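Local coordinates for protein Cyp101j2 (Sphingobium yanoikuyae, PDB 5KYO) that is a haem-containing cytochrome P450 monooxygenase that probably hydroxylates the monoterpene 1,8-cineole, at residues 200-205 and 219-224; 156-161 and 397-402; 41-46 and 330-335; 193-198 and 223-228. All blocks are in the same frame, centred on the assembly; numbering follows the deposited sequence. Where two conformers were deposited one is given.

Contact 1: 200-205 and 219-224; sequences KHLADQ and TKQFRE
A203, which meets the ring of F222 from the facing helix, has its carbonyl O taken by the hydroxyl OG1 of T207; that hydroxyl also reaches the carbonyl of D204 through a weak hydrogen bond. These polar links belong to the end of helix 196-206, whereas the contact itself is apolar packing between helices F and G of the cytochrome P450 fold, the pair that in this family roofs the substrate side of the haem. The short segments run nearly antiparallel, their axes 10.1 Å apart at an angle of 149°.

L202 carries most of the packing between them. The helix backbone sets its CB over one face of the F222 ring, 3.6 Å from CE1, in a CH-pi contact 28° off the ring normal. Its CG stands beside the backbone N (chi1 -64°), sending CD1 toward F222 and CD2 toward Q221. L202 CD1 lies beyond the ring's rim on the same side, 4.0 Å from F222 CD1. At the ring's far end A203 N lies 3.7 Å from F222 CZ. The ring also touches I265 and L268 of helix 257-270, and A203 touches L268 too. An alanine in place of F222 would probably leave the CB of L202 without its aromatic floor and open a gap where the three helices meet.

The partly exposed Q221 borders L202 on another side. Extended beyond CG, it lays its chain obliquely across L202, bringing the amide OE1 to 3.3 Å from L202 CD2.

Contact 2: 156-161 and 397-402; sequences LAVSLI and FARIPE
R399 and its apolar neighbours V158 and I161 make most of this contact, and the non-polar part of it is best taken first. I161 presents CG2, the branch anti to its backbone N, to the aliphatic part of the arginine: this methyl lies 3.6 Å from R399 CD and 3.8 Å from R399 CB, with the two side chains crossing at about a right angle. The same methyl meets the end of I400, CD1, at 3.9 Å. I161 thus packs on two consecutive residues.

A second kind of contact sets a methyl against a flat cation. R399 runs extended from CG to NE, and V158 lays CG2 over one face of its guanidinium, 3.3 Å above the plane and displaced toward the rim, so that V158 CG2 is 3.5 Å from NH2.

Charge fixes the head of the arginine from outside the segments: E395, one turn back on its own helix, forms a salt bridge to NH1, and E162 of the facing helix forms another to NE. Two carboxylates thereby settle the rotation of the guanidinium and would be expected to stabilise its positive charge, while R165 hydrogen-bonds the R399 carbonyl.

Helices 149-164 and 382-399 correspond to D and L of the P450 fold, and the arrangement belongs to the conserved four-helix bundle to which both contribute.

Contact 3: 41-46 and 330-335; sequences ADRVFD and EGVLLK
Two torsions steer R43 toward E330 and V332: CG stands beside the backbone N (chi1 -55°), and the chain then bends at chi2 (-140°) before running straight on to the guanidinium. V332 answers by turning CG1 away from its own carbonyl carbon, which brings this methyl over the centre of one guanidinium face, 3.5 Å from R43 CZ.

The edge of the cation grips a single backbone atom. R43 NH2 donates to E330 O at 2.6 Å, in the carbonyl plane although the acceptor is tilted from the plane of the guanidinium, and R43 NH1 adds a weak bond to E330 O at 2.9 Å. A water donates to E330 OE1 at 2.8 Å and accepts a weak bond from R43 NH1, so it bridges the two side chains, whose charged atoms do not meet.

E330 and G331, both with positive phi, form the type I' turn joining strands 327-329 and 332-334, the small beta-2 hairpin of the P450 fold. On the other side the loop 41-46 is joined to strand 74-77 of the main sheet by backbone hydrogen bonds of R43 and F45 with W76, and V332 rests on L74 and on W84 of strand 83-86.

Contact 4: 193-198 and 223-228; sequences VEDLPK and REYLRP
Y225 and D195 form the hydrogen bond of this contact, which joins helices F and G of the P450 fold at the protein surface, where a 3-10 turn leads into helix 196-206. The phenol OH donates to D195 OD2 at 2.6 Å. Y225 can span the distance because its CG is anti to the backbone N (chi1 175°), swinging the ring out from helix 215-235. The carboxylate oxygen lies at the ring's edge, in its plane, yet the two flat groups are turned 81° against each other; OD2 is met on its anti side, 25° out of the carboxylate plane.

Van der Waals contact supplements this bond. D195 CB comes within 3.3 Å of Y225 OH, while L191 touches the tyrosine from the loop preceding the turn. Replacing Y225 with a phenylalanine would probably leave D195 OD2 without its phenolic donor and remove the polar tie between 193-198 and helix 215-235.

K198 supplies the third kind of approach, that of an ammonium to the root of the ring. Its chain runs out and bends at the last torsion, so that NZ comes in obliquely, 3.3 Å from Y225 CD1 and 3.5 Å from Y225 CB.

From the N terminus, the loop 41-46 is the first partner to appear, and contact 3 closes on it only at 330-335, tying the early chain to the beta region. Before that loop closes, 156-161 begins another that contact 2 completes at 397-402, so contacts 2 and 3 cross, on opposite sides of the chain's centre and about 49 Å apart between centres. Nested within both lie contact 4, joining 193-198 to 223-228, and contact 1, which pairs 200-205 with 219-224, its second segment overlapping that of contact 4. These two share R223 and E224, lie about 8 Å apart between centres and link the same two helices, one in the interior and one at the surface.

Contact 1: 200-205 and 219-224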
# COMPACT_ATOMS: atom_id res chain seq x y z
N LYS A 200 15.13 -5.50 -7.98
CA LYS A 200 14.35 -4.31 -8.35
C LYS A 200 13.65 -4.50 -9.69
O LYS A 200 12.48 -4.16 -9.84
CB LYS A 200 15.22 -3.07 -8.39
CG LYS A 200 14.45 -1.80 -8.75
CD LYS A 200 15.38 -0.63 -9.01
CE LYS A 200 14.58 0.63 -9.28
NZ LYS A 200 13.52 0.39 -10.30
N HIS A 201 14.38 -5.05 -10.66
CA HIS A 201 13.85 -5.30 -12.00
C HIS A 201 12.69 -6.29 -11.97
O HIS A 201 11.67 -6.05 -12.61
CB HIS A 201 14.96 -5.83 -12.92
CG HIS A 201 14.48 -6.19 -14.29
ND1 HIS A 201 13.73 -5.34 -15.07
CD2 HIS A 201 14.65 -7.32 -15.03
CE1 HIS A 201 13.45 -5.92 -16.22
NE2 HIS A 201 14.00 -7.12 -16.22
N LEU A 202 12.83 -7.38 -11.22
CA LEU A 202 11.75 -8.36 -11.10
C LEU A 202 10.51 -7.79 -10.43
O LEU A 202 9.39 -7.98 -10.92
CB LEU A 202 12.23 -9.59 -10.33
CG LEU A 202 13.35 -10.35 -11.04
CD1 LEU A 202 13.80 -11.45 -10.14
CD2 LEU A 202 12.86 -10.88 -12.37
N ALA A 203 10.70 -7.07 -9.34
CA ALA A 203 9.57 -6.47 -8.65
C ALA A 203 8.85 -5.41 -9.52
O ALA A 203 7.63 -5.30 -9.48
CB ALA A 203 10.01 -5.85 -7.32
N ASP A 204 9.61 -4.66 -10.30
CA ASP A 204 9.03 -3.64 -11.18
C ASP A 204 8.20 -4.31 -12.28
O ASP A 204 7.05 -3.95 -12.52
CB ASP A 204 10.13 -2.77 -11.80
N GLN A 205 8.77 -5.32 -12.92
CA GLN A 205 8.07 -6.00 -14.00
C GLN A 205 6.93 -6.88 -13.50
O GLN A 205 6.04 -7.26 -14.27
CB GLN A 205 9.05 -6.84 -14.83
CG GLN A 205 10.09 -5.98 -15.56
CD GLN A 205 9.46 -4.90 -16.42
OE1 GLN A 205 9.94 -3.77 -16.47
NE2 GLN A 205 8.37 -5.25 -17.11
N THR A 219 7.34 -14.51 -12.60
CA THR A 219 7.12 -15.32 -11.42
C THR A 219 8.09 -16.49 -11.40
O THR A 219 8.64 -16.81 -10.35
CB THR A 219 5.69 -15.82 -11.37
OG1 THR A 219 4.81 -14.69 -11.42
CG2 THR A 219 5.46 -16.59 -10.07
N LYS A 220 8.31 -17.09 -12.56
CA LYS A 220 9.28 -18.18 -12.68
C LYS A 220 10.69 -17.67 -12.34
O LYS A 220 11.47 -18.37 -11.69
CB LYS A 220 9.27 -18.78 -14.09
CG LYS A 220 10.30 -19.91 -14.28
CD LYS A 220 10.34 -20.40 -15.71
CE LYS A 220 11.65 -20.03 -16.41
NZ LYS A 220 11.88 -18.54 -16.45
N GLN A 221 11.01 -16.45 -12.78
CA GLN A 221 12.32 -15.86 -12.48
C GLN A 221 12.47 -15.59 -10.97
O GLN A 221 13.56 -15.77 -10.40
CB GLN A 221 12.54 -14.57 -13.28
CG GLN A 221 12.86 -14.78 -14.76
CD GLN A 221 13.29 -13.50 -15.46
OE1 GLN A 221 13.94 -12.64 -14.88
NE2 GLN A 221 12.92 -13.37 -16.73
N PHE A 222 11.38 -15.13 -10.34
CA PHE A 222 11.34 -15.00 -8.88
C PHE A 222 11.66 -16.33 -8.19
O PHE A 222 12.47 -16.38 -7.27
CB PHE A 222 9.96 -14.50 -8.42
CG PHE A 222 9.89 -13.01 -8.19
CD1 PHE A 222 10.90 -12.33 -7.54
CD2 PHE A 222 8.79 -12.29 -8.63
CE1 PHE A 222 10.84 -10.97 -7.32
CE2 PHE A 222 8.73 -10.91 -8.42
CZ PHE A 222 9.75 -10.26 -7.77
N ARG A 223 11.00 -17.40 -8.62
CA ARG A 223 11.21 -18.69 -7.98
C ARG A 223 12.60 -19.25 -8.25
O ARG A 223 13.19 -19.85 -7.36
CB ARG A 223 10.15 -19.69 -8.43
CG ARG A 223 8.77 -19.31 -8.01
CD ARG A 223 7.81 -20.40 -8.38
NE ARG A 223 6.43 -19.99 -8.31
CZ ARG A 223 5.73 -19.84 -7.19
NH1 ARG A 223 6.31 -20.07 -6.01
NH2 ARG A 223 4.46 -19.45 -7.25
N GLU A 224 13.12 -19.05 -9.46
CA GLU A 224 14.45 -19.52 -9.80
C GLU A 224 15.52 -18.82 -8.96
O GLU A 224 16.59 -19.39 -8.66
CB GLU A 224 14.71 -19.31 -11.30
CG GLU A 224 13.97 -20.31 -12.17
CD GLU A 224 14.10 -20.01 -13.65
OE1 GLU A 224 14.49 -18.88 -14.00
OE2 GLU A 224 13.81 -20.91 -14.45

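Contact 2: 156-161 and 397-402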
# COMPACT_ATOMS: atom_id res chain seq x y z
N LEU A 156 20.70 3.86 5.23
CA LEU A 156 20.30 4.03 3.83
C LEU A 156 19.76 5.45 3.56
O LEU A 156 20.18 6.10 2.62
CB LEU A 156 19.26 3.00 3.45
CG LEU A 156 18.85 2.98 1.98
CD1 LEU A 156 20.08 2.99 1.07
CD2 LEU A 156 17.98 1.76 1.70
N ALA A 157 18.81 5.88 4.39
CA ALA A 157 18.28 7.24 4.34
C ALA A 157 19.39 8.25 4.39
O ALA A 157 19.44 9.17 3.59
CB ALA A 157 17.31 7.47 5.48
N VAL A 158 20.30 8.10 5.36
CA VAL A 158 21.39 9.06 5.51
C VAL A 158 22.27 9.12 4.27
O VAL A 158 22.63 10.19 3.82
CB VAL A 158 22.28 8.72 6.75
CG1 VAL A 158 23.60 9.49 6.72
CG2 VAL A 158 21.54 8.98 8.06
N SER A 159 22.61 7.95 3.72
CA SER A 159 23.49 7.89 2.57
C SER A 159 22.83 8.55 1.36
O SER A 159 23.48 9.29 0.61
CB SER A 159 23.89 6.44 2.25
OG SER A 159 22.83 5.69 1.68
N LEU A 160 21.54 8.32 1.19
CA LEU A 160 20.84 8.91 0.07
C LEU A 160 20.76 10.42 0.21
O LEU A 160 21.03 11.14 -0.75
CB LEU A 160 19.44 8.30 -0.07
CG LEU A 160 19.45 6.79 -0.39
CD1 LEU A 160 18.08 6.19 -0.14
CD2 LEU A 160 19.86 6.57 -1.83
N ILE A 161 20.41 10.90 1.39
CA ILE A 161 20.27 12.34 1.62
C ILE A 161 21.61 13.04 1.47
O ILE A 161 21.68 14.10 0.86
CB ILE A 161 19.69 12.63 3.03
CG1 ILE A 161 18.26 12.07 3.12
CG2 ILE A 161 19.81 14.12 3.37
CD1 ILE A 161 17.75 11.92 4.54
N PHE A 397 14.76 15.76 8.33
CA PHE A 397 14.67 17.06 8.99
C PHE A 397 15.96 17.45 9.72
O PHE A 397 16.22 18.63 9.92
CB PHE A 397 13.48 17.09 9.96
CG PHE A 397 12.19 17.47 9.29
CD1 PHE A 397 11.94 18.79 8.95
CD2 PHE A 397 11.28 16.50 8.92
CE1 PHE A 397 10.76 19.14 8.32
CE2 PHE A 397 10.10 16.84 8.27
CZ PHE A 397 9.84 18.15 7.96
N ALA A 398 16.80 16.48 10.07
CA ALA A 398 18.10 16.81 10.65
C ALA A 398 19.00 17.51 9.63
O ALA A 398 19.83 18.35 10.02
CB ALA A 398 18.80 15.57 11.19
N ARG A 399 18.84 17.16 8.36
CA ARG A 399 19.77 17.54 7.29
C ARG A 399 19.25 18.59 6.30
O ARG A 399 20.03 19.41 5.82
CB ARG A 399 20.20 16.29 6.50
CG ARG A 399 20.95 15.26 7.36
CD ARG A 399 21.22 13.91 6.69
NE ARG A 399 22.23 13.19 7.49
CZ ARG A 399 21.94 12.55 8.60
NH1 ARG A 399 20.67 12.52 9.00
NH2 ARG A 399 22.88 11.94 9.33
N ILE A 400 17.97 18.51 5.96
CA ILE A 400 17.30 19.46 5.07
C ILE A 400 16.00 19.90 5.74
O ILE A 400 14.92 19.44 5.41
CB ILE A 400 17.01 18.82 3.67
CG1 ILE A 400 18.29 18.20 3.09
CG2 ILE A 400 16.41 19.84 2.70
CD1 ILE A 400 18.07 17.24 1.92
N PRO A 401 16.13 20.82 6.73
CA PRO A 401 14.99 21.26 7.53
C PRO A 401 13.98 22.00 6.67
O PRO A 401 12.78 21.90 6.94
CB PRO A 401 15.62 22.18 8.57
CG PRO A 401 16.95 22.59 7.99
CD PRO A 401 17.40 21.39 7.20
N GLU A 402 14.48 22.71 5.65
CA GLU A 402 13.65 23.65 4.89
C GLU A 402 13.76 23.40 3.39
O GLU A 402 14.84 23.42 2.80
CB GLU A 402 14.03 25.09 5.23
CG GLU A 402 13.35 26.19 4.33
CD GLU A 402 11.86 26.39 4.57
OE1 GLU A 402 11.33 25.89 5.57
OE2 GLU A 402 11.20 27.08 3.73

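Contact 3: 41-46 and 330-335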
# COMPACT_ATOMS: atom_id res chain seq x y z
N ALA A 41 -29.75 1.13 -13.37
CA ALA A 41 -29.05 2.21 -14.05
C ALA A 41 -28.95 3.44 -13.15
O ALA A 41 -28.22 4.38 -13.44
CB ALA A 41 -29.74 2.55 -15.36
N ASP A 42 -29.71 3.42 -12.06
CA ASP A 42 -29.65 4.46 -11.04
C ASP A 42 -28.32 4.43 -10.28
O ASP A 42 -27.93 5.41 -9.65
CB ASP A 42 -30.82 4.31 -10.07
CG ASP A 42 -30.99 5.52 -9.17
OD1 ASP A 42 -30.48 6.60 -9.52
OD2 ASP A 42 -31.66 5.39 -8.12
N ARG A 43 -27.62 3.30 -10.34
CA ARG A 43 -26.35 3.16 -9.63
C ARG A 43 -25.13 3.18 -10.55
O ARG A 43 -24.02 2.88 -10.12
CB ARG A 43 -26.35 1.87 -8.80
CG ARG A 43 -27.54 1.79 -7.85
CD ARG A 43 -27.15 1.21 -6.52
NE ARG A 43 -28.30 1.01 -5.64
CZ ARG A 43 -28.22 0.61 -4.38
NH1 ARG A 43 -27.03 0.35 -3.85
NH2 ARG A 43 -29.31 0.45 -3.65
N VAL A 44 -25.34 3.56 -11.80
CA VAL A 44 -24.26 3.65 -12.79
C VAL A 44 -23.46 4.96 -12.67
O VAL A 44 -24.05 6.04 -12.54
CB VAL A 44 -24.83 3.52 -14.21
CG1 VAL A 44 -23.75 3.72 -15.25
CG2 VAL A 44 -25.48 2.16 -14.37
N PHE A 45 -22.12 4.86 -12.72
CA PHE A 45 -21.24 6.03 -12.63
C PHE A 45 -19.90 5.75 -13.33
O PHE A 45 -19.55 4.60 -13.57
CB PHE A 45 -21.09 6.45 -11.14
CG PHE A 45 -20.05 5.68 -10.36
CD1 PHE A 45 -19.09 6.34 -9.60
CD2 PHE A 45 -20.03 4.30 -10.40
CE1 PHE A 45 -18.17 5.64 -8.87
CE2 PHE A 45 -19.11 3.60 -9.68
CZ PHE A 45 -18.17 4.27 -8.91
N ASP A 46 -19.22 6.82 -13.73
CA ASP A 46 -18.08 6.74 -14.66
C ASP A 46 -16.76 6.71 -13.92
O ASP A 46 -16.06 7.72 -13.81
CB ASP A 46 -18.15 7.92 -15.65
CG ASP A 46 -17.05 7.87 -16.72
OD1 ASP A 46 -16.33 6.86 -16.80
OD2 ASP A 46 -16.93 8.85 -17.49
N GLU A 330 -27.13 -3.93 0.18
CA GLU A 330 -27.32 -2.52 -0.15
C GLU A 330 -28.45 -2.27 -1.14
O GLU A 330 -28.38 -1.35 -1.96
CB GLU A 330 -26.01 -1.93 -0.69
CG GLU A 330 -24.95 -1.71 0.38
CD GLU A 330 -25.35 -0.66 1.39
OE1 GLU A 330 -25.50 0.52 1.00
OE2 GLU A 330 -25.54 -1.01 2.57
N GLY A 331 -29.50 -3.08 -1.05
CA GLY A 331 -30.70 -2.87 -1.85
C GLY A 331 -30.57 -3.35 -3.28
O GLY A 331 -31.45 -3.09 -4.11
N VAL A 332 -29.47 -4.02 -3.58
CA VAL A 332 -29.32 -4.62 -4.90
C VAL A 332 -29.00 -6.10 -4.77
O VAL A 332 -28.75 -6.60 -3.67
CB VAL A 332 -28.20 -3.94 -5.73
CG1 VAL A 332 -28.54 -2.50 -5.99
CG2 VAL A 332 -26.84 -4.06 -5.04
N LEU A 333 -29.04 -6.80 -5.89
CA LEU A 333 -28.66 -8.20 -5.93
C LEU A 333 -27.25 -8.35 -6.47
O LEU A 333 -26.98 -8.05 -7.64
CB LEU A 333 -29.63 -9.02 -6.79
CG LEU A 333 -29.35 -10.53 -6.83
CD1 LEU A 333 -29.52 -11.16 -5.45
CD2 LEU A 333 -30.22 -11.23 -7.87
N LEU A 334 -26.34 -8.80 -5.60
CA LEU A 334 -24.98 -9.10 -6.01
C LEU A 334 -24.87 -10.53 -6.52
O LEU A 334 -24.93 -11.48 -5.75
CB LEU A 334 -24.01 -8.91 -4.84
CG LEU A 334 -24.03 -7.57 -4.13
CD1 LEU A 334 -22.89 -7.54 -3.12
CD2 LEU A 334 -23.91 -6.46 -5.16
N LYS A 335 -24.68 -10.67 -7.83
CA LYS A 335 -24.57 -11.99 -8.43
C LYS A 335 -23.29 -12.66 -7.96
O LYS A 335 -22.33 -11.98 -7.60
CB LYS A 335 -24.59 -11.89 -9.96
CG LYS A 335 -25.96 -11.57 -10.56
CD LYS A 335 -25.91 -11.65 -12.10
CE LYS A 335 -27.30 -11.47 -12.72
NZ LYS A 335 -27.26 -11.35 -14.20
O HOH W 1 -26.30 1.53 -1.43

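Contact 4: 193-198 and 223-228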
# COMPACT_ATOMS: atom_id res chain seq x y z
N VAL A 193 23.61 -7.80 -1.24
CA VAL A 193 23.30 -6.49 -1.81
C VAL A 193 23.62 -6.42 -3.30
O VAL A 193 23.04 -5.61 -4.03
CB VAL A 193 24.02 -5.33 -1.06
CG1 VAL A 193 23.62 -5.30 0.40
CG2 VAL A 193 25.54 -5.45 -1.19
N GLU A 194 24.52 -7.28 -3.78
CA GLU A 194 24.82 -7.32 -5.21
C GLU A 194 23.59 -7.66 -6.05
O GLU A 194 23.55 -7.33 -7.24
CB GLU A 194 25.94 -8.34 -5.51
CG GLU A 194 27.33 -7.87 -5.12
CD GLU A 194 27.59 -8.03 -3.64
OE1 GLU A 194 26.93 -8.89 -3.01
OE2 GLU A 194 28.45 -7.30 -3.11
N ASP A 195 22.60 -8.30 -5.45
CA ASP A 195 21.40 -8.70 -6.19
C ASP A 195 20.31 -7.62 -6.27
O ASP A 195 19.23 -7.89 -6.79
CB ASP A 195 20.78 -9.96 -5.58
CG ASP A 195 21.67 -11.19 -5.73
OD1 ASP A 195 22.56 -11.18 -6.60
OD2 ASP A 195 21.45 -12.18 -4.99
N LEU A 196 20.57 -6.44 -5.75
CA LEU A 196 19.54 -5.39 -5.76
C LEU A 196 18.98 -5.06 -7.16
O LEU A 196 17.76 -5.00 -7.30
CB LEU A 196 20.08 -4.12 -5.12
CG LEU A 196 19.15 -2.89 -5.16
CD1 LEU A 196 17.90 -3.13 -4.31
CD2 LEU A 196 19.97 -1.76 -4.65
N PRO A 197 19.84 -4.84 -8.17
CA PRO A 197 19.26 -4.51 -9.49
C PRO A 197 18.39 -5.64 -10.03
O PRO A 197 17.34 -5.39 -10.60
CB PRO A 197 20.49 -4.32 -10.38
CG PRO A 197 21.57 -3.98 -9.47
CD PRO A 197 21.31 -4.75 -8.21
N LYS A 198 18.84 -6.88 -9.86
CA LYS A 198 18.05 -8.00 -10.33
C LYS A 198 16.69 -8.02 -9.64
O LYS A 198 15.65 -8.15 -10.30
CB LYS A 198 18.81 -9.31 -10.09
CG LYS A 198 18.23 -10.46 -10.87
CD LYS A 198 18.98 -11.75 -10.61
CE LYS A 198 18.04 -12.89 -10.78
NZ LYS A 198 16.84 -12.67 -9.94
N ARG A 223 11.00 -17.40 -8.62
CA ARG A 223 11.21 -18.69 -7.98
C ARG A 223 12.60 -19.25 -8.25
O ARG A 223 13.19 -19.85 -7.36
CB ARG A 223 10.15 -19.69 -8.43
CG ARG A 223 8.77 -19.31 -8.01
CD ARG A 223 7.81 -20.40 -8.38
NE ARG A 223 6.43 -19.99 -8.31
CZ ARG A 223 5.73 -19.84 -7.19
NH1 ARG A 223 6.31 -20.07 -6.01
NH2 ARG A 223 4.46 -19.45 -7.25
N GLU A 224 13.12 -19.05 -9.46
CA GLU A 224 14.45 -19.52 -9.80
C GLU A 224 15.52 -18.82 -8.96
O GLU A 224 16.59 -19.39 -8.66
CB GLU A 224 14.71 -19.31 -11.30
CG GLU A 224 13.97 -20.31 -12.17
CD GLU A 224 14.10 -20.01 -13.65
OE1 GLU A 224 14.49 -18.88 -14.00
OE2 GLU A 224 13.81 -20.91 -14.45
N TYR A 225 15.22 -17.60 -8.57
CA TYR A 225 16.12 -16.84 -7.70
C TYR A 225 15.98 -17.25 -6.22
O TYR A 225 16.98 -17.42 -5.52
CB TYR A 225 15.85 -15.33 -7.85
CG TYR A 225 16.69 -14.52 -6.88
CD1 TYR A 225 17.99 -14.18 -7.18
CD2 TYR A 225 16.17 -14.12 -5.65
CE1 TYR A 225 18.77 -13.46 -6.27
CE2 TYR A 225 16.92 -13.42 -4.75
CZ TYR A 225 18.23 -13.09 -5.06
OH TYR A 225 18.98 -12.36 -4.16
N LEU A 226 14.75 -17.45 -5.77
CA LEU A 226 14.45 -17.66 -4.35
C LEU A 226 14.59 -19.09 -3.87
O LEU A 226 14.93 -19.32 -2.70
CB LEU A 226 13.03 -17.19 -4.03
CG LEU A 226 12.71 -15.69 -4.08
CD1 LEU A 226 11.22 -15.51 -3.89
CD2 LEU A 226 13.51 -14.90 -3.03
N ARG A 227 14.30 -20.05 -4.74
CA ARG A 227 14.32 -21.44 -4.30
C ARG A 227 15.70 -21.90 -3.82
O ARG A 227 15.79 -22.59 -2.80
CB ARG A 227 13.80 -22.36 -5.40
CG ARG A 227 13.48 -23.75 -4.86
CD ARG A 227 12.64 -24.55 -5.82
NE ARG A 227 11.30 -23.98 -5.97
CZ ARG A 227 10.47 -24.30 -6.95
NH1 ARG A 227 10.84 -25.19 -7.87
NH2 ARG A 227 9.27 -23.74 -7.02
N PRO A 228 16.80 -21.54 -4.53
CA PRO A 228 18.08 -22.00 -3.98
C PRO A 228 18.37 -21.41 -2.61
O PRO A 228 19.03 -22.06 -1.81
CB PRO A 228 19.11 -21.52 -5.00
CG PRO A 228 18.34 -21.32 -6.26
CD PRO A 228 16.98 -20.87 -5.83